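Local coordinates for protein flavohemoglobin (PDB 6O0A) that binds heme and FAD and, as a flavohemoglobin required for nitric oxide resistance, probably converts nitric oxide and oxygen to nitrate, its heme reduced by NAD(P)H through the flavin, at residues G78-F83 with E141-V146; E97-V102 with A151-N156; A107-Q112 with P221-L226. All blocks are in the same frame, centred on the assembly; numbering follows the deposited sequence.

Interaction 1: G78-F83 with E141-V146. With HEM (protoporphyrin IX containing Fe), chain C.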
# COMPACT_ATOMS: atom_id res chain seq x y z
N GLY A 78 -3.12 -15.98 -2.44
CA GLY A 78 -3.86 -15.98 -1.18
C GLY A 78 -5.11 -15.12 -1.24
O GLY A 78 -6.16 -15.50 -0.71
N SER A 79 -5.01 -13.96 -1.89
CA SER A 79 -6.19 -13.13 -2.11
C SER A 79 -7.25 -13.86 -2.92
O SER A 79 -8.45 -13.59 -2.76
CB SER A 79 -5.80 -11.83 -2.82
OG SER A 79 -5.38 -12.11 -4.14
N ILE A 80 -6.84 -14.78 -3.80
CA ILE A 80 -7.82 -15.55 -4.56
C ILE A 80 -8.60 -16.47 -3.61
O ILE A 80 -9.82 -16.65 -3.77
CB ILE A 80 -7.14 -16.33 -5.70
CG1 ILE A 80 -6.52 -15.36 -6.71
CG2 ILE A 80 -8.14 -17.25 -6.40
CD1 ILE A 80 -5.67 -16.04 -7.80
N ALA A 81 -7.93 -17.02 -2.60
CA ALA A 81 -8.62 -17.85 -1.61
C ALA A 81 -9.55 -17.01 -0.73
O ALA A 81 -10.68 -17.42 -0.44
CB ALA A 81 -7.61 -18.60 -0.76
N ILE A 82 -9.08 -15.85 -0.28
CA ILE A 82 -9.94 -14.93 0.47
C ILE A 82 -11.17 -14.58 -0.35
O ILE A 82 -12.30 -14.56 0.16
CB ILE A 82 -9.15 -13.67 0.87
CG1 ILE A 82 -8.07 -14.02 1.89
CG2 ILE A 82 -10.09 -12.60 1.43
CD1 ILE A 82 -7.10 -12.89 2.16
N PHE A 83 -10.97 -14.30 -1.64
CA PHE A 83 -12.07 -13.91 -2.52
C PHE A 83 -13.08 -15.04 -2.66
O PHE A 83 -14.29 -14.82 -2.58
CB PHE A 83 -11.50 -13.50 -3.88
CG PHE A 83 -12.53 -13.10 -4.89
CD1 PHE A 83 -13.11 -11.84 -4.85
CD2 PHE A 83 -12.89 -13.97 -5.91
CE1 PHE A 83 -14.05 -11.46 -5.79
CE2 PHE A 83 -13.83 -13.59 -6.86
CZ PHE A 83 -14.41 -12.34 -6.80
N GLU A 141 -12.25 -26.24 -13.40
CA GLU A 141 -13.31 -25.39 -13.94
C GLU A 141 -13.82 -24.41 -12.89
O GLU A 141 -13.99 -23.21 -13.17
CB GLU A 141 -14.46 -26.26 -14.46
CG GLU A 141 -15.55 -25.47 -15.15
CD GLU A 141 -16.71 -26.35 -15.56
OE1 GLU A 141 -16.49 -27.26 -16.39
OE2 GLU A 141 -17.82 -26.16 -15.03
N ALA A 142 -14.09 -24.89 -11.68
CA ALA A 142 -14.65 -24.02 -10.65
C ALA A 142 -13.66 -22.94 -10.23
O ALA A 142 -14.03 -21.77 -10.09
CB ALA A 142 -15.08 -24.85 -9.44
N TRP A 143 -12.38 -23.29 -10.04
CA TRP A 143 -11.41 -22.29 -9.64
C TRP A 143 -11.07 -21.33 -10.78
O TRP A 143 -10.77 -20.16 -10.53
CB TRP A 143 -10.16 -22.98 -9.07
CG TRP A 143 -10.43 -23.44 -7.67
CD1 TRP A 143 -10.82 -24.69 -7.26
CD2 TRP A 143 -10.44 -22.62 -6.48
NE1 TRP A 143 -11.03 -24.71 -5.90
CE2 TRP A 143 -10.80 -23.45 -5.40
CE3 TRP A 143 -10.16 -21.27 -6.24
CZ2 TRP A 143 -10.89 -22.97 -4.09
CZ3 TRP A 143 -10.24 -20.80 -4.94
CH2 TRP A 143 -10.60 -21.65 -3.88
N THR A 144 -11.15 -21.80 -12.02
CA THR A 144 -11.02 -20.89 -13.15
C THR A 144 -12.12 -19.83 -13.14
O THR A 144 -11.86 -18.65 -13.40
CB THR A 144 -11.04 -21.70 -14.45
OG1 THR A 144 -9.87 -22.54 -14.47
CG2 THR A 144 -11.05 -20.79 -15.67
N GLU A 145 -13.36 -20.23 -12.82
CA GLU A 145 -14.44 -19.25 -12.72
C GLU A 145 -14.13 -18.21 -11.65
O GLU A 145 -14.31 -17.01 -11.87
CB GLU A 145 -15.76 -19.95 -12.42
CG GLU A 145 -16.93 -18.97 -12.47
CD GLU A 145 -18.28 -19.60 -12.17
OE1 GLU A 145 -18.39 -20.85 -12.24
OE2 GLU A 145 -19.22 -18.84 -11.87
N VAL A 146 -13.66 -18.67 -10.48
CA VAL A 146 -13.27 -17.77 -9.39
C VAL A 146 -12.19 -16.81 -9.87
O VAL A 146 -12.29 -15.60 -9.67
CB VAL A 146 -12.81 -18.58 -8.17
CG1 VAL A 146 -12.24 -17.67 -7.07
CG2 VAL A 146 -13.94 -19.42 -7.62
CHA HEM C . 0.49 -7.25 -5.94
CHB HEM C . -3.54 -9.97 -6.37
CHC HEM C . -2.83 -10.25 -11.16
CHD HEM C . 1.50 -8.12 -10.62
C1A HEM C . -0.67 -7.94 -5.64
C2A HEM C . -1.27 -8.08 -4.33
C3A HEM C . -2.38 -8.82 -4.45
C4A HEM C . -2.52 -9.20 -5.84
CMA HEM C . -3.35 -9.23 -3.33
CAA HEM C . -0.73 -7.44 -3.04
CBA HEM C . -1.39 -6.06 -2.97
CGA HEM C . -0.86 -5.30 -1.78
O1A HEM C . 0.38 -5.22 -1.61
O2A HEM C . -1.68 -4.77 -0.99
C1B HEM C . -3.71 -10.28 -7.70
C2B HEM C . -4.80 -11.06 -8.27
C3B HEM C . -4.59 -11.15 -9.60
C4B HEM C . -3.38 -10.42 -9.91
CMB HEM C . -5.93 -11.66 -7.42
CAB HEM C . -5.45 -11.86 -10.68
CBB HEM C . -6.72 -12.26 -10.50
C1C HEM C . -1.57 -9.73 -11.42
C2C HEM C . -0.92 -9.73 -12.70
C3C HEM C . 0.28 -9.14 -12.56
C4C HEM C . 0.42 -8.77 -11.17
CMC HEM C . -1.58 -10.31 -13.98
CAC HEM C . 1.40 -8.90 -13.61
CBC HEM C . 1.58 -9.71 -14.67
C1D HEM C . 1.58 -7.71 -9.31
C2D HEM C . 2.72 -7.01 -8.74
C3D HEM C . 2.46 -6.78 -7.46
C4D HEM C . 1.14 -7.30 -7.15
CMD HEM C . 4.00 -6.64 -9.53
CAD HEM C . 3.41 -6.06 -6.47
CBD HEM C . 3.95 -7.11 -5.50
CGD HEM C . 5.09 -7.90 -6.11
O1D HEM C . 6.03 -7.28 -6.68
O2D HEM C . 5.06 -9.16 -6.01
NA HEM C . -1.46 -8.64 -6.54
NB HEM C . -2.87 -9.91 -8.73
NC HEM C . -0.74 -9.13 -10.50
ND HEM C . 0.63 -7.86 -8.32
FE HEM C . -1.25 -8.66 -8.57

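Interaction 2: E97-V102 with A151-N156. With HEM (protoporphyrin IX containing Fe), chain C.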
# COMPACT_ATOMS: atom_id res chain seq x y z
N GLU A 97 -12.94 -3.45 -0.37
CA GLU A 97 -11.72 -2.90 0.21
C GLU A 97 -10.48 -3.58 -0.35
O GLU A 97 -9.51 -2.91 -0.73
CB GLU A 97 -11.74 -3.03 1.73
CG GLU A 97 -12.67 -2.07 2.44
CD GLU A 97 -12.33 -1.94 3.91
OE1 GLU A 97 -11.21 -2.32 4.30
OE2 GLU A 97 -13.19 -1.44 4.67
N MET A 98 -10.49 -4.92 -0.41
CA MET A 98 -9.35 -5.63 -0.96
C MET A 98 -9.17 -5.30 -2.43
O MET A 98 -8.04 -5.06 -2.89
CB MET A 98 -9.50 -7.14 -0.76
CG MET A 98 -8.27 -7.92 -1.20
SD MET A 98 -8.48 -9.71 -1.08
CE MET A 98 -9.57 -10.01 -2.47
N LEU A 99 -10.27 -5.30 -3.19
CA LEU A 99 -10.17 -5.03 -4.62
C LEU A 99 -9.61 -3.64 -4.89
O LEU A 99 -8.79 -3.46 -5.79
CB LEU A 99 -11.55 -5.17 -5.28
CG LEU A 99 -12.10 -6.60 -5.32
CD1 LEU A 99 -13.21 -6.72 -6.35
CD2 LEU A 99 -10.99 -7.58 -5.60
N SER A 100 -10.05 -2.65 -4.11
CA SER A 100 -9.60 -1.29 -4.34
C SER A 100 -8.11 -1.15 -4.04
O SER A 100 -7.38 -0.53 -4.82
CB SER A 100 -10.42 -0.32 -3.48
OG SER A 100 -9.95 1.01 -3.63
N ARG A 101 -7.65 -1.75 -2.94
CA ARG A 101 -6.23 -1.68 -2.61
C ARG A 101 -5.39 -2.32 -3.70
O ARG A 101 -4.37 -1.75 -4.12
CB ARG A 101 -5.97 -2.35 -1.26
CG ARG A 101 -4.55 -2.15 -0.74
CD ARG A 101 -4.28 -2.96 0.52
NE ARG A 101 -4.35 -4.40 0.28
CZ ARG A 101 -5.35 -5.18 0.67
NH1 ARG A 101 -6.37 -4.68 1.35
NH2 ARG A 101 -5.32 -6.48 0.39
N VAL A 102 -5.80 -3.50 -4.17
CA VAL A 102 -5.04 -4.21 -5.18
C VAL A 102 -5.05 -3.44 -6.50
O VAL A 102 -4.01 -3.31 -7.16
CB VAL A 102 -5.57 -5.64 -5.36
CG1 VAL A 102 -4.84 -6.32 -6.50
CG2 VAL A 102 -5.39 -6.44 -4.07
N ALA A 151 -10.36 -11.39 -11.72
CA ALA A 151 -9.61 -10.67 -12.74
C ALA A 151 -10.47 -9.62 -13.43
O ALA A 151 -10.02 -8.49 -13.66
CB ALA A 151 -9.04 -11.65 -13.77
N ARG A 152 -11.71 -9.97 -13.78
CA ARG A 152 -12.57 -9.01 -14.47
C ARG A 152 -12.88 -7.82 -13.58
O ARG A 152 -12.90 -6.67 -14.04
CB ARG A 152 -13.86 -9.69 -14.95
CG ARG A 152 -13.64 -10.70 -16.08
CD ARG A 152 -14.97 -11.21 -16.64
NE ARG A 152 -14.88 -12.60 -17.11
CZ ARG A 152 -15.44 -13.63 -16.49
NH1 ARG A 152 -15.32 -14.85 -17.00
NH2 ARG A 152 -16.14 -13.45 -15.38
N ALA A 153 -13.13 -8.07 -12.29
CA ALA A 153 -13.40 -6.98 -11.35
C ALA A 153 -12.20 -6.04 -11.24
O ALA A 153 -12.36 -4.82 -11.29
CB ALA A 153 -13.76 -7.56 -9.98
N LEU A 154 -11.00 -6.60 -11.10
CA LEU A 154 -9.79 -5.78 -11.00
C LEU A 154 -9.53 -5.01 -12.29
O LEU A 154 -9.20 -3.82 -12.25
CB LEU A 154 -8.59 -6.66 -10.66
CG LEU A 154 -8.55 -7.23 -9.24
CD1 LEU A 154 -7.41 -8.23 -9.10
CD2 LEU A 154 -8.43 -6.08 -8.23
N ILE A 155 -9.68 -5.67 -13.44
CA ILE A 155 -9.48 -5.00 -14.73
C ILE A 155 -10.42 -3.80 -14.86
O ILE A 155 -10.01 -2.72 -15.30
CB ILE A 155 -9.68 -6.02 -15.87
CG1 ILE A 155 -8.46 -6.93 -15.97
CG2 ILE A 155 -9.97 -5.31 -17.19
CD1 ILE A 155 -8.70 -8.22 -16.74
N ASN A 156 -11.68 -3.97 -14.46
CA ASN A 156 -12.64 -2.87 -14.53
C ASN A 156 -12.23 -1.71 -13.62
O ASN A 156 -12.31 -0.55 -14.02
CB ASN A 156 -14.04 -3.37 -14.17
CG ASN A 156 -14.65 -4.21 -15.27
OD1 ASN A 156 -14.21 -4.15 -16.42
ND2 ASN A 156 -15.67 -5.00 -14.94
CHA HEM C . 0.49 -7.25 -5.94
CHB HEM C . -3.54 -9.97 -6.37
CHC HEM C . -2.83 -10.25 -11.16
CHD HEM C . 1.50 -8.12 -10.62
C1A HEM C . -0.67 -7.94 -5.64
C2A HEM C . -1.27 -8.08 -4.33
C3A HEM C . -2.38 -8.82 -4.45
C4A HEM C . -2.52 -9.20 -5.84
CMA HEM C . -3.35 -9.23 -3.33
CAA HEM C . -0.73 -7.44 -3.04
CBA HEM C . -1.39 -6.06 -2.97
CGA HEM C . -0.86 -5.30 -1.78
O1A HEM C . 0.38 -5.22 -1.61
O2A HEM C . -1.68 -4.77 -0.99
C1B HEM C . -3.71 -10.28 -7.70
C2B HEM C . -4.80 -11.06 -8.27
C3B HEM C . -4.59 -11.15 -9.60
C4B HEM C . -3.38 -10.42 -9.91
CMB HEM C . -5.93 -11.66 -7.42
CAB HEM C . -5.45 -11.86 -10.68
CBB HEM C . -6.72 -12.26 -10.50
C1C HEM C . -1.57 -9.73 -11.42
C2C HEM C . -0.92 -9.73 -12.70
C3C HEM C . 0.28 -9.14 -12.56
C4C HEM C . 0.42 -8.77 -11.17
CMC HEM C . -1.58 -10.31 -13.98
CAC HEM C . 1.40 -8.90 -13.61
CBC HEM C . 1.58 -9.71 -14.67
C1D HEM C . 1.58 -7.71 -9.31
C2D HEM C . 2.72 -7.01 -8.74
C3D HEM C . 2.46 -6.78 -7.46
C4D HEM C . 1.14 -7.30 -7.15
CMD HEM C . 4.00 -6.64 -9.53
CAD HEM C . 3.41 -6.06 -6.47
CBD HEM C . 3.95 -7.11 -5.50
CGD HEM C . 5.09 -7.90 -6.11
O1D HEM C . 6.03 -7.28 -6.68
O2D HEM C . 5.06 -9.16 -6.01
NA HEM C . -1.46 -8.64 -6.54
NB HEM C . -2.87 -9.91 -8.73
NC HEM C . -0.74 -9.13 -10.50
ND HEM C . 0.63 -7.86 -8.32
FE HEM C . -1.25 -8.66 -8.57

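Interaction 3: A107-Q112 with P221-L226. With FAD (flavin-adenine dinucleotide), chain B.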
# COMPACT_ATOMS: atom_id res chain seq x y z
N ALA A 107 -2.37 -0.38 -10.75
CA ALA A 107 -2.31 0.81 -11.59
C ALA A 107 -0.99 1.54 -11.40
O ALA A 107 -0.37 1.98 -12.37
CB ALA A 107 -3.50 1.73 -11.29
N SER A 108 -0.53 1.66 -10.15
CA SER A 108 0.78 2.23 -9.87
C SER A 108 1.86 1.54 -10.67
O SER A 108 2.77 2.19 -11.21
CB SER A 108 1.08 2.09 -8.37
OG SER A 108 2.29 2.73 -8.03
N LEU A 109 1.79 0.21 -10.77
CA LEU A 109 2.76 -0.60 -11.50
C LEU A 109 2.45 -0.70 -12.99
O LEU A 109 3.22 -1.31 -13.74
CB LEU A 109 2.80 -2.00 -10.86
CG LEU A 109 3.26 -1.97 -9.39
CD1 LEU A 109 2.90 -3.26 -8.65
CD2 LEU A 109 4.74 -1.67 -9.31
N GLY A 110 1.36 -0.09 -13.44
CA GLY A 110 1.06 -0.04 -14.86
C GLY A 110 0.53 -1.33 -15.44
O GLY A 110 0.66 -1.56 -16.65
N LEU A 111 -0.08 -2.18 -14.61
CA LEU A 111 -0.53 -3.49 -15.07
C LEU A 111 -1.57 -3.38 -16.17
O LEU A 111 -2.58 -2.67 -16.03
CB LEU A 111 -1.10 -4.27 -13.89
CG LEU A 111 -1.64 -5.65 -14.25
CD1 LEU A 111 -0.54 -6.51 -14.85
CD2 LEU A 111 -2.26 -6.34 -13.03
N GLN A 112 -1.35 -4.12 -17.27
CA GLN A 112 -2.27 -4.08 -18.38
C GLN A 112 -3.12 -5.35 -18.44
O GLN A 112 -2.68 -6.43 -18.03
CB GLN A 112 -1.49 -3.90 -19.69
CG GLN A 112 -0.66 -2.61 -19.70
CD GLN A 112 -1.54 -1.37 -19.60
OE1 GLN A 112 -2.49 -1.21 -20.37
NE2 GLN A 112 -1.23 -0.49 -18.66
N PRO A 221 10.50 -1.42 -8.88
CA PRO A 221 9.70 -0.35 -8.25
C PRO A 221 9.55 -0.51 -6.75
O PRO A 221 9.53 -1.64 -6.24
CB PRO A 221 8.34 -0.51 -8.94
CG PRO A 221 8.22 -2.01 -9.08
CD PRO A 221 9.65 -2.50 -9.41
N ARG A 222 9.44 0.61 -6.02
CA ARG A 222 8.96 0.63 -4.65
C ARG A 222 7.99 1.80 -4.52
O ARG A 222 8.11 2.79 -5.24
CB ARG A 222 10.09 0.79 -3.63
CG ARG A 222 11.19 -0.30 -3.68
CD ARG A 222 10.62 -1.66 -3.29
NE ARG A 222 11.66 -2.68 -3.08
CZ ARG A 222 11.98 -3.65 -3.94
NH1 ARG A 222 11.36 -3.75 -5.11
NH2 ARG A 222 12.92 -4.53 -3.62
N GLN A 223 7.05 1.70 -3.57
CA GLN A 223 6.06 2.75 -3.34
C GLN A 223 6.46 3.66 -2.19
O GLN A 223 6.98 3.21 -1.17
CB GLN A 223 4.68 2.15 -3.03
CG GLN A 223 4.08 1.38 -4.21
CD GLN A 223 4.70 0.01 -4.38
OE1 GLN A 223 4.80 -0.76 -3.42
NE2 GLN A 223 5.10 -0.32 -5.62
N PHE A 224 6.21 4.96 -2.37
CA PHE A 224 6.40 5.93 -1.29
C PHE A 224 5.27 6.95 -1.29
O PHE A 224 4.80 7.38 -2.34
CB PHE A 224 7.76 6.64 -1.41
CG PHE A 224 8.91 5.68 -1.37
CD1 PHE A 224 9.36 5.16 -0.17
CD2 PHE A 224 9.52 5.26 -2.55
CE1 PHE A 224 10.41 4.25 -0.13
CE2 PHE A 224 10.56 4.35 -2.52
CZ PHE A 224 11.01 3.85 -1.31
N THR A 225 4.84 7.32 -0.09
CA THR A 225 3.77 8.29 0.08
C THR A 225 4.20 9.69 -0.34
O THR A 225 5.28 10.16 0.02
CB THR A 225 3.35 8.29 1.56
OG1 THR A 225 2.94 6.97 1.92
CG2 THR A 225 2.19 9.27 1.79
N LEU A 226 3.34 10.37 -1.09
CA LEU A 226 3.61 11.73 -1.52
C LEU A 226 3.54 12.70 -0.34
O LEU A 226 2.64 12.62 0.50
CB LEU A 226 2.63 12.16 -2.60
CG LEU A 226 2.91 11.43 -3.91
CD1 LEU A 226 1.82 11.79 -4.94
CD2 LEU A 226 4.30 11.82 -4.42
PA FAD B . 12.92 -4.77 0.09
O1A FAD B . 14.01 -5.16 -0.85
O2A FAD B . 11.55 -4.67 -0.52
O5B FAD B . 12.88 -5.79 1.32
C5B FAD B . 11.79 -5.75 2.25
C4B FAD B . 12.02 -6.88 3.22
O4B FAD B . 12.07 -8.12 2.49
C3B FAD B . 13.35 -6.82 3.96
O3B FAD B . 13.28 -6.00 5.13
C2B FAD B . 13.57 -8.29 4.34
O2B FAD B . 12.85 -8.64 5.52
C1B FAD B . 12.96 -9.02 3.13
N9A FAD B . 13.96 -9.46 2.16
C8A FAD B . 14.67 -8.67 1.30
N7A FAD B . 15.55 -9.32 0.58
C5A FAD B . 15.41 -10.64 1.00
C6A FAD B . 16.11 -11.81 0.67
N6A FAD B . 17.11 -11.86 -0.21
N1A FAD B . 15.75 -12.95 1.31
C2A FAD B . 14.76 -12.91 2.20
N3A FAD B . 14.03 -11.86 2.60
C4A FAD B . 14.42 -10.74 1.97
N1 FAD B . 8.69 3.54 2.84
C2 FAD B . 9.25 4.72 3.25
O2 FAD B . 10.41 4.77 3.69
N3 FAD B . 8.51 5.89 3.17
C4 FAD B . 7.22 6.00 2.69
O4 FAD B . 6.66 7.10 2.63
C4X FAD B . 6.63 4.75 2.26
N5 FAD B . 5.41 4.77 1.80
C5X FAD B . 4.85 3.56 1.38
C6 FAD B . 3.54 3.56 0.90
C7 FAD B . 2.94 2.38 0.46
C7M FAD B . 1.52 2.40 -0.02
C8 FAD B . 3.68 1.18 0.49
C8M FAD B . 3.08 -0.11 -0.01
C9 FAD B . 4.98 1.18 0.98
C9A FAD B . 5.57 2.35 1.44
N10 FAD B . 6.88 2.38 1.96
C10 FAD B . 7.44 3.57 2.38
C1' FAD B . 7.71 1.16 1.96
C2' FAD B . 8.51 0.99 0.68
O2' FAD B . 7.61 0.82 -0.42
C3' FAD B . 9.47 -0.20 0.74
O3' FAD B . 8.75 -1.37 1.12
C4' FAD B . 10.63 0.01 1.72
O4' FAD B . 11.25 1.27 1.44
C5' FAD B . 11.64 -1.11 1.69
O5' FAD B . 12.19 -1.19 0.35
P FAD B . 13.56 -1.98 0.16
O1P FAD B . 14.74 -1.37 0.84
O2P FAD B . 13.77 -2.13 -1.32
O3P FAD B . 13.30 -3.41 0.82

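Interaction 1: G78-F83 with E141-V146
Val146 packs between Ile80 and Phe83, two residues one turn apart on the helix of 78-83. The contact is apolar, and no hydrogen bond joins the two segments. Val146 uses one branch for both partners. From its CB, CG1 stands anti to the backbone N (chi1 174°). This CG1 lies 4.2 Å from Ile80 CG2 and 3.9 Å from Phe83 CD2. The backbone of Val146 takes part too, since its O lies 3.8 Å from Phe83 CE2.

Ile80 can be followed from CB outward. Its two branches part there and serve different neighbours. With chi1 at -63°, CG1 lies beside the backbone N and CG2 points away from it. CG2 turns to the helix of 141-146, where it meets Val146 CG1 and, more loosely, Trp143 CZ3. CG1 goes to the heme instead and lies 3.8 Å from the heme methyl CMB. Ile80 thus bridges the helix of 141-146 and the porphyrin rim.

Phe83 presents its ring edge to Val146 CG1, which lies in the ring plane. The two side chains lie alongside each other, pointing opposite ways. Trp143 also offers an edge: Ile80 O sits near the plane of the indole, 4.3 Å from Trp143 CZ3. The indole NE1 is satisfied elsewhere, by Thr31. On the heme side, Ser79 OG makes a van der Waals approach of 3.4 Å to the methyl CMB. Its hydrogen bond goes to Leu76 O.

The axes of the two segments are 11.0 Å apart at closest and nearly perpendicular, at 96°. This is packing within the all-helical globin domain. Helix 25-53 lies against Trp143 and Val146 through Ile28, while helix 115-131 touches Ile80 through Leu123 and Trp143 through Phe124.

Interaction 2: E97-V102 with A151-N156
Leu154 is the main bump of this contact. Its CD2 methyl pushes into a hollow on the helix of 97-102, between Leu99 and Val102. The floor is partly backbone, with Leu99 O 3.6 Å from Leu154 CD2. One wall is Leu99 CD2, at 4.0 Å from Leu154 CD2. The other is Val102 CG1, also 4.0 Å from that methyl. The two leucine side chains are set nearly perpendicular.

Leu99 CD1 in turn packs on the small side chain of Ala153, 3.8 Å from Ala153 CB. The methyl of Ala153 thus gives a shallow place for a larger leucine branch. No polar group bridges the segments.

Both helices use further methyls on the heme. The fork of Leu154 splits the work. Its chi2 of 173° extends CD1 away from CA, and CD1 comes 3.9 Å from heme C2B while CD2 fills the hollow. Both branches of Val102 meet the heme. CG2 lies 3.5 Å from the heme methyl CMA, and CG1 both walls the hollow and rests on the porphyrin. Arg101 adds a polar hold. Its NE donates a hydrogen bond of 3.0 Å to heme O2A, which lies in the guanidinium plane. The positive charge probably helps to steady this propionate.

The segment axes approach to 9.7 Å and cross at -55°. Helix 96-108 and helix 137-163 thus form part of the heme pocket wall in the globin domain. Phe94, in the loop preceding helix 96-108, touches Leu99 and Ala153, and Tyr116 of helix 115-131 packs on Leu154.

Interaction 3: A107-Q112 with P221-L226
The junction between the globin domain and the FAD-binding antiparallel barrel is made here by Leu109, Pro221 and Gln223. Leu109 sits at the C-terminal end of helix 96-108, just before Gly110. Gly110 closes that helix in a Schellman motif with positive phi, and its N bonds back to Ala107 O. A chi1 of -62° swings Leu109 CG to the side of its backbone N, and from there CD2 reaches the strand. This methyl lies 3.5 Å from Pro221 CG, with Pro221 CB close behind. The leucine side chain runs nearly perpendicular to that of the proline.

The same Leu109 CD2 lies 3.9 Å from Gln223 NE2. The chain of Gln223 bends at chi2 (77°), which turns its amide back from an extended course. That NE2 is hydrogen-bonded to Ser209. Ser108 OG also bonds to Ser209, so one hydroxyl serves both sides of the junction.

The strand holds FAD as well. Arg222 NE donates to FAD O2P at 2.8 Å, and Arg222 NH2 donates to FAD O1A at 3.0 Å, so one guanidinium grips both phosphates. Its NH1 bonds to Pro221 O, which helps to fix the group. FAD O2' donates to Gln223 O at 2.6 Å. Thr225 N donates to both FAD N5 (3.2 Å) and FAD O4.

Leu109 touches the heme too, so the contact lies between the two cofactors. Strand 219-225 pairs antiparallel with strand 207-213, and Phe224 packs on strand 234-239. Tyr207 and Tyr211 pack on Gln223 and Pro221, respectively, and helix 137-163 touches Ala107.

Interactions 1 and 2 both use helix 137-163 and both touch the heme. Their centres are about 13 Å apart, and Met98 of interaction 2 packs on Ser79 and Phe83 of interaction 1. Interaction 3 shares helix 96-108 with interaction 2, with centres about 15 Å apart; the centres of interactions 1 and 3 are about 25 Å apart. The first segments come in order along consecutive helices 75-89 and 96-108. The second segments follow in the same order, so the three contacts interlock along the chain. Together they run from the globin interior, past the heme, to the flavin domain. In interaction 3, Leu109 touches the heme and strand 221-225 binds FAD, consistent with electron transfer between them.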